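Local coordinates for nucleoside diphosphate kinase (Aquifex aeolicus, PDB 3ZTP), which probably catalyses transfer of the gamma phosphate of ATP to nucleoside diphosphates by a ping-pong mechanism through a phosphorylated enzyme intermediate, with magnesium as cofactor, at residues 3-8 and 76-81; 37-42 and 71-76. All blocks are in the same frame, centred on the assembly; numbering follows the deposited sequence. Where two conformers were deposited one is given.

Contact 1 of 2, residues 3-8 and 76-81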
loop_
_atom_site.group_PDB
_atom_site.type_symbol
_atom_site.label_atom_id
_atom_site.label_comp_id
_atom_site.label_asym_id
_atom_site.label_seq_id
_atom_site.Cartn_x
_atom_site.Cartn_y
_atom_site.Cartn_z
ATOM N N VAL A 3 -14.941 -18.146 -14.916
ATOM C CA VAL A 3 -14.048 -17.757 -13.826
ATOM C C VAL A 3 -14.358 -16.340 -13.392
ATOM O O VAL A 3 -14.427 -15.415 -14.202
ATOM C CB VAL A 3 -12.583 -17.864 -14.246
ATOM C CG1 VAL A 3 -11.658 -17.348 -13.138
ATOM C CG2 VAL A 3 -12.246 -19.306 -14.598
ATOM N N GLU A 4 -14.512 -16.176 -12.088
ATOM C CA GLU A 4 -14.908 -14.902 -11.506
ATOM C C GLU A 4 -13.996 -14.547 -10.337
ATOM O O GLU A 4 -13.315 -15.406 -9.775
ATOM C CB GLU A 4 -16.345 -14.989 -10.981
ATOM C CG GLU A 4 -17.369 -15.229 -12.072
ATOM C CD GLU A 4 -18.777 -15.494 -11.565
ATOM O OE1 GLU A 4 -18.970 -15.751 -10.359
ATOM O OE2 GLU A 4 -19.710 -15.462 -12.400
ATOM N N ARG A 5 -14.000 -13.272 -9.965
ATOM C CA ARG A 5 -13.378 -12.820 -8.732
ATOM C C ARG A 5 -14.421 -12.235 -7.802
ATOM O O ARG A 5 -15.347 -11.532 -8.223
ATOM C CB ARG A 5 -12.335 -11.752 -9.017
ATOM C CG ARG A 5 -11.108 -12.268 -9.701
ATOM C CD ARG A 5 -10.159 -11.156 -10.083
ATOM N NE ARG A 5 -8.949 -11.719 -10.677
ATOM C CZ ARG A 5 -7.963 -10.992 -11.188
ATOM N NH1 ARG A 5 -8.047 -9.674 -11.172
ATOM N NH2 ARG A 5 -6.900 -11.592 -11.720
ATOM N N THR A 6 -14.284 -12.511 -6.508
ATOM C CA THR A 6 -15.191 -11.959 -5.521
ATOM C C THR A 6 -14.371 -11.478 -4.344
ATOM O O THR A 6 -13.231 -11.912 -4.155
ATOM C CB THR A 6 -16.268 -12.985 -5.106
ATOM O OG1 THR A 6 -17.218 -12.289 -4.317
ATOM C CG2 THR A 6 -15.702 -14.150 -4.288
ATOM N N LEU A 7 -14.923 -10.565 -3.559
ATOM C CA LEU A 7 -14.232 -10.049 -2.378
ATOM C C LEU A 7 -14.846 -10.658 -1.135
ATOM O O LEU A 7 -16.073 -10.635 -0.987
ATOM C CB LEU A 7 -14.367 -8.533 -2.308
ATOM C CG LEU A 7 -13.548 -7.928 -1.156
ATOM C CD1 LEU A 7 -12.088 -7.766 -1.520
ATOM C CD2 LEU A 7 -14.132 -6.626 -0.635
ATOM N N ILE A 8 -14.005 -11.149 -0.222
ATOM C CA ILE A 8 -14.456 -11.442 1.133
ATOM C C ILE A 8 -13.791 -10.500 2.116
ATOM O O ILE A 8 -12.655 -10.045 1.914
ATOM C CB ILE A 8 -14.234 -12.908 1.570
ATOM C CG1 ILE A 8 -12.750 -13.307 1.497
ATOM C CG2 ILE A 8 -15.100 -13.831 0.742
ATOM C CD1 ILE A 8 -12.406 -14.587 2.257
ATOM N N VAL A 76 -9.250 -11.292 -2.214
ATOM C CA VAL A 76 -9.891 -11.515 -3.487
ATOM C C VAL A 76 -9.761 -13.005 -3.779
ATOM O O VAL A 76 -8.658 -13.552 -3.759
ATOM C CB VAL A 76 -9.219 -10.705 -4.614
ATOM C CG1 VAL A 76 -9.839 -11.060 -5.966
ATOM C CG2 VAL A 76 -9.335 -9.215 -4.332
ATOM N N LEU A 77 -10.895 -13.644 -4.039
ATOM C CA LEU A 77 -10.960 -15.058 -4.364
ATOM C C LEU A 77 -11.334 -15.216 -5.814
ATOM O O LEU A 77 -12.288 -14.599 -6.291
ATOM C CB LEU A 77 -12.011 -15.756 -3.489
ATOM C CG LEU A 77 -11.800 -15.633 -1.990
ATOM C CD1 LEU A 77 -12.899 -16.390 -1.300
ATOM C CD2 LEU A 77 -10.440 -16.157 -1.579
ATOM N N GLU A 78 -10.598 -16.073 -6.521
ATOM C CA GLU A 78 -10.829 -16.333 -7.937
ATOM C C GLU A 78 -11.107 -17.803 -8.191
ATOM O O GLU A 78 -10.418 -18.675 -7.681
ATOM C CB GLU A 78 -9.603 -15.879 -8.730
ATOM C CG GLU A 78 -9.703 -16.081 -10.228
ATOM C CD GLU A 78 -8.443 -15.601 -10.924
ATOM O OE1 GLU A 78 -8.211 -14.372 -10.949
ATOM O OE2 GLU A 78 -7.665 -16.441 -11.407
ATOM N N GLY A 79 -12.128 -18.062 -8.980
ATOM C CA GLY A 79 -12.430 -19.420 -9.388
ATOM C C GLY A 79 -13.711 -19.490 -10.190
ATOM O O GLY A 79 -14.433 -18.516 -10.328
ATOM N N GLU A 80 -13.986 -20.663 -10.746
ATOM C CA GLU A 80 -15.222 -20.875 -11.500
ATOM C C GLU A 80 -16.447 -20.573 -10.630
ATOM O O GLU A 80 -16.540 -21.057 -9.505
ATOM C CB GLU A 80 -15.266 -22.321 -11.976
ATOM C CG GLU A 80 -16.526 -22.700 -12.722
ATOM C CD GLU A 80 -16.702 -21.931 -14.007
ATOM O OE1 GLU A 80 -15.690 -21.569 -14.644
ATOM O OE2 GLU A 80 -17.865 -21.685 -14.382
ATOM N N ASP A 81 -17.350 -19.739 -11.141
ATOM C CA ASP A 81 -18.602 -19.446 -10.457
ATOM C C ASP A 81 -18.339 -18.946 -9.031
ATOM O O ASP A 81 -19.131 -19.187 -8.130
ATOM C CB ASP A 81 -19.489 -20.706 -10.451
ATOM C CG ASP A 81 -20.978 -20.409 -10.278
ATOM O OD1 ASP A 81 -21.465 -19.317 -10.660
ATOM O OD2 ASP A 81 -21.679 -21.335 -9.802
HETATM O O HOH W 1 -21.214 -16.849 -9.590
HETATM O O HOH W 2 -20.314 -18.028 -13.527
HETATM O O HOH W 3 -5.856 -14.365 -12.437
#

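Contact 2 of 2, residues 37-42 and 71-76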
loop_
_atom_site.group_PDB
_atom_site.type_symbol
_atom_site.label_atom_id
_atom_site.label_comp_id
_atom_site.label_asym_id
_atom_site.label_seq_id
_atom_site.Cartn_x
_atom_site.Cartn_y
_atom_site.Cartn_z
ATOM N N LEU A 37 -4.679 -10.159 -0.583
ATOM C CA LEU A 37 -4.949 -10.378 0.833
ATOM C C LEU A 37 -4.316 -9.291 1.625
ATOM O O LEU A 37 -3.140 -9.002 1.427
ATOM C CB LEU A 37 -4.356 -11.742 1.264
ATOM C CG LEU A 37 -4.564 -12.152 2.716
ATOM C CD1 LEU A 37 -5.950 -12.545 2.983
ATOM C CD2 LEU A 37 -3.633 -13.304 3.053
ATOM N N LYS A 38 -5.050 -8.697 2.545
ATOM C CA LYS A 38 -4.401 -7.839 3.515
ATOM C C LYS A 38 -5.296 -7.531 4.681
ATOM O O LYS A 38 -6.511 -7.634 4.613
ATOM C CB LYS A 38 -3.931 -6.533 2.880
ATOM C CG LYS A 38 -5.055 -5.537 2.636
ATOM C CD LYS A 38 -4.583 -4.366 1.764
ATOM C CE LYS A 38 -5.745 -3.544 1.251
ATOM N NZ LYS A 38 -5.212 -2.459 0.372
ATOM N N MET A 39 -4.629 -7.170 5.765
ATOM C CA MET A 39 -5.235 -6.664 6.996
ATOM C C MET A 39 -5.182 -5.149 6.971
ATOM O O MET A 39 -4.146 -4.574 6.661
ATOM C CB MET A 39 -4.469 -7.200 8.202
ATOM C CG MET A 39 -4.992 -6.666 9.502
ATOM S SD MET A 39 -4.174 -7.436 10.916
ATOM C CE MET A 39 -4.785 -9.056 10.785
ATOM N N PHE A 40 -6.293 -4.497 7.290
ATOM C CA PHE A 40 -6.371 -3.056 7.316
ATOM C C PHE A 40 -7.458 -2.673 8.304
ATOM O O PHE A 40 -8.137 -3.544 8.866
ATOM C CB PHE A 40 -6.650 -2.490 5.905
ATOM C CG PHE A 40 -7.994 -2.844 5.385
ATOM C CD1 PHE A 40 -8.223 -4.089 4.830
ATOM C CD2 PHE A 40 -9.069 -1.949 5.501
ATOM C CE1 PHE A 40 -9.495 -4.454 4.389
ATOM C CE2 PHE A 40 -10.337 -2.308 5.020
ATOM C CZ PHE A 40 -10.536 -3.567 4.488
ATOM N N ARG A 41 -7.622 -1.378 8.528
ATOM C CA ARG A 41 -8.674 -0.880 9.405
ATOM C C ARG A 41 -9.473 0.177 8.660
ATOM O O ARG A 41 -8.927 1.211 8.245
ATOM C CB ARG A 41 -8.065 -0.296 10.660
ATOM C CG ARG A 41 -9.086 0.423 11.523
ATOM C CD ARG A 41 -9.174 -0.198 12.850
ATOM N NE ARG A 41 -10.177 0.440 13.698
ATOM C CZ ARG A 41 -10.076 0.477 15.011
ATOM N NH1 ARG A 41 -9.034 -0.088 15.612
ATOM N NH2 ARG A 41 -11.032 1.051 15.719
ATOM N N PHE A 42 -10.752 -0.072 8.443
ATOM C CA PHE A 42 -11.642 0.956 7.915
ATOM C C PHE A 42 -11.744 2.102 8.923
ATOM O O PHE A 42 -12.023 1.862 10.112
ATOM C CB PHE A 42 -13.078 0.424 7.786
ATOM C CG PHE A 42 -13.377 -0.392 6.565
ATOM C CD1 PHE A 42 -13.337 0.157 5.294
ATOM C CD2 PHE A 42 -13.799 -1.700 6.700
ATOM C CE1 PHE A 42 -13.683 -0.577 4.184
ATOM C CE2 PHE A 42 -14.144 -2.444 5.579
ATOM C CZ PHE A 42 -14.083 -1.884 4.318
ATOM N N PRO A 71 -9.435 -4.089 13.311
ATOM C CA PRO A 71 -8.958 -4.484 11.984
ATOM C C PRO A 71 -9.788 -5.605 11.355
ATOM O O PRO A 71 -10.430 -6.427 12.051
ATOM C CB PRO A 71 -7.528 -4.960 12.228
ATOM C CG PRO A 71 -7.291 -4.918 13.699
ATOM C CD PRO A 71 -8.449 -4.283 14.383
ATOM N N VAL A 72 -9.769 -5.645 10.028
ATOM C CA VAL A 72 -10.390 -6.692 9.244
ATOM C C VAL A 72 -9.383 -7.219 8.260
ATOM O O VAL A 72 -8.315 -6.625 8.063
ATOM C CB VAL A 72 -11.649 -6.189 8.492
ATOM C CG1 VAL A 72 -12.747 -5.773 9.477
ATOM C CG2 VAL A 72 -11.355 -5.001 7.589
ATOM N N VAL A 73 -9.702 -8.340 7.637
ATOM C CA VAL A 73 -8.869 -8.889 6.573
ATOM C C VAL A 73 -9.724 -9.111 5.358
ATOM O O VAL A 73 -10.757 -9.781 5.407
ATOM C CB VAL A 73 -8.212 -10.213 6.989
ATOM C CG1 VAL A 73 -7.567 -10.898 5.788
ATOM C CG2 VAL A 73 -7.176 -9.951 8.094
ATOM N N ALA A 74 -9.296 -8.570 4.231
ATOM C CA ALA A 74 -9.966 -8.801 2.958
ATOM C C ALA A 74 -9.124 -9.684 2.052
ATOM O O ALA A 74 -7.887 -9.684 2.132
ATOM C CB ALA A 74 -10.246 -7.462 2.251
ATOM N N ALA A 75 -9.811 -10.445 1.187
ATOM C CA ALA A 75 -9.164 -11.278 0.182
ATOM C C ALA A 75 -9.954 -11.249 -1.095
ATOM O O ALA A 75 -11.193 -11.165 -1.065
ATOM C CB ALA A 75 -9.054 -12.716 0.665
ATOM N N VAL A 76 -9.250 -11.292 -2.214
ATOM C CA VAL A 76 -9.891 -11.515 -3.487
ATOM C C VAL A 76 -9.761 -13.005 -3.779
ATOM O O VAL A 76 -8.658 -13.552 -3.759
ATOM C CB VAL A 76 -9.219 -10.705 -4.614
ATOM C CG1 VAL A 76 -9.839 -11.060 -5.966
ATOM C CG2 VAL A 76 -9.335 -9.215 -4.332
#

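Contact 1 of 2, residues 3-8 and 76-81
R5 and E78 face each other in a non-hydrogen-bonded pair of two antiparallel strands, and their long side chains run side by side on the face they share with V3, L7 and V76. The arginine arm, extended from CG to NE, brings the edge of its guanidinium to a single carboxylate oxygen: NE donates to E78 OE1 at 2.8 Å, nearly straight at 163°, while NH2 reaches the same OE1 by a longer, more bent bond. The guanidinium and carboxylate planes are 5° apart, so the side-on grip is also nearly flat. A water completes it, accepting from R5 NH2 and donating to E78 OE1, which thus receives three hydrogen bonds.

Two reciprocal pairs of backbone bonds join the strands. T6 N donates to L77 O and L77 N to T6 O; E4 N donates to G79 O at 2.9 Å, and G79 N returns a bond to E4 O. Outward, L7 bonds to S122 and E78 to Q33. These strands, 3-10 and 72-78, are the central pair of the four-stranded antiparallel sheet in the ferredoxin-like fold of the NDK family. On the other face, the methyl groups of T6, I8 and L77, all buried, suit packing against helix 82-90, through I83 and V86; I8 CG2 packs 3.9 Å from L77 CD1.

Toward the sheet's end the chain turns a corner at G79, and D81 occupies the N-cap position of that helix without a capping bond from its own side chain. E4 OE1 instead accepts from I83 N in the first turn. The carboxylates of E4 and D81 approach to 4.4 Å (OE1 to OD1), a probable repulsion that a water donating to both would ease, at 2.6 Å to E4 OE1 and 2.7 Å to D81 OD1.

Contact 2 of 2, residues 37-42 and 71-76
F40 lays one face of its ring over V72, in a hydrogen-bonded pair where strand 33-40, the edge strand of the ferredoxin-like sheet within this chain, runs antiparallel to strand 72-78. The bump is the V72 CG2 methyl, 3.8 Å from the centroid of the F40 ring and 23° off its normal, a CH-pi contact offset toward the rim. With chi1 at 67°, F40 CG lies between the backbone N and the carbonyl carbon, and the ring leans toward strand 72-78. A74 offers just a methyl at the ring's edge, so the flat phenyl can lie close, with CE1 3.8 Å from A74 CB. Helix 125-135 covers this face through I135, which touches F40, F42 and A74.

On the reverse face L37, M39, V73 and A75 interlock. L37 CD1 drops between the V73 CG1 methyl, 3.6 Å away, and the small CB of A75, while the flexible M39 chain bends at its end to bring CE against V73 CG2 at 3.7 Å. Its CG also runs alongside P71, meeting the proline ring at CB. L37 and M39 make backbone hydrogen bonds to a second subunit, consistent with a sheet that continues across that interface. Beyond the strand, F42 turns a ring face to F40, with F40 CE2 standing 3.6 Å above the plane of the F42 ring, over its centre.

How the contacts relate
Strand 72-78 serves both contacts: its first half pairs with 37-42, its second with 3-8, and V76 belongs to both. Their centres are about 16 Å apart, yet they meet directly where I8 N probably donates to A75 O at 2.9 Å. The sheet thus runs unbroken from 33-40 through 72-78 to 3-10. Contact 1 lies beside the predicted catalytic site, with the L7 side chain about 5 Å from that of H120 and the T6 side chain about 6 Å from that of R87. Contact 2 places V72 about 5 Å from K11, side chain to side chain; K11 and R87 are predicted ATP-binding residues. Contact 2, not contact 1, also touches other subunits.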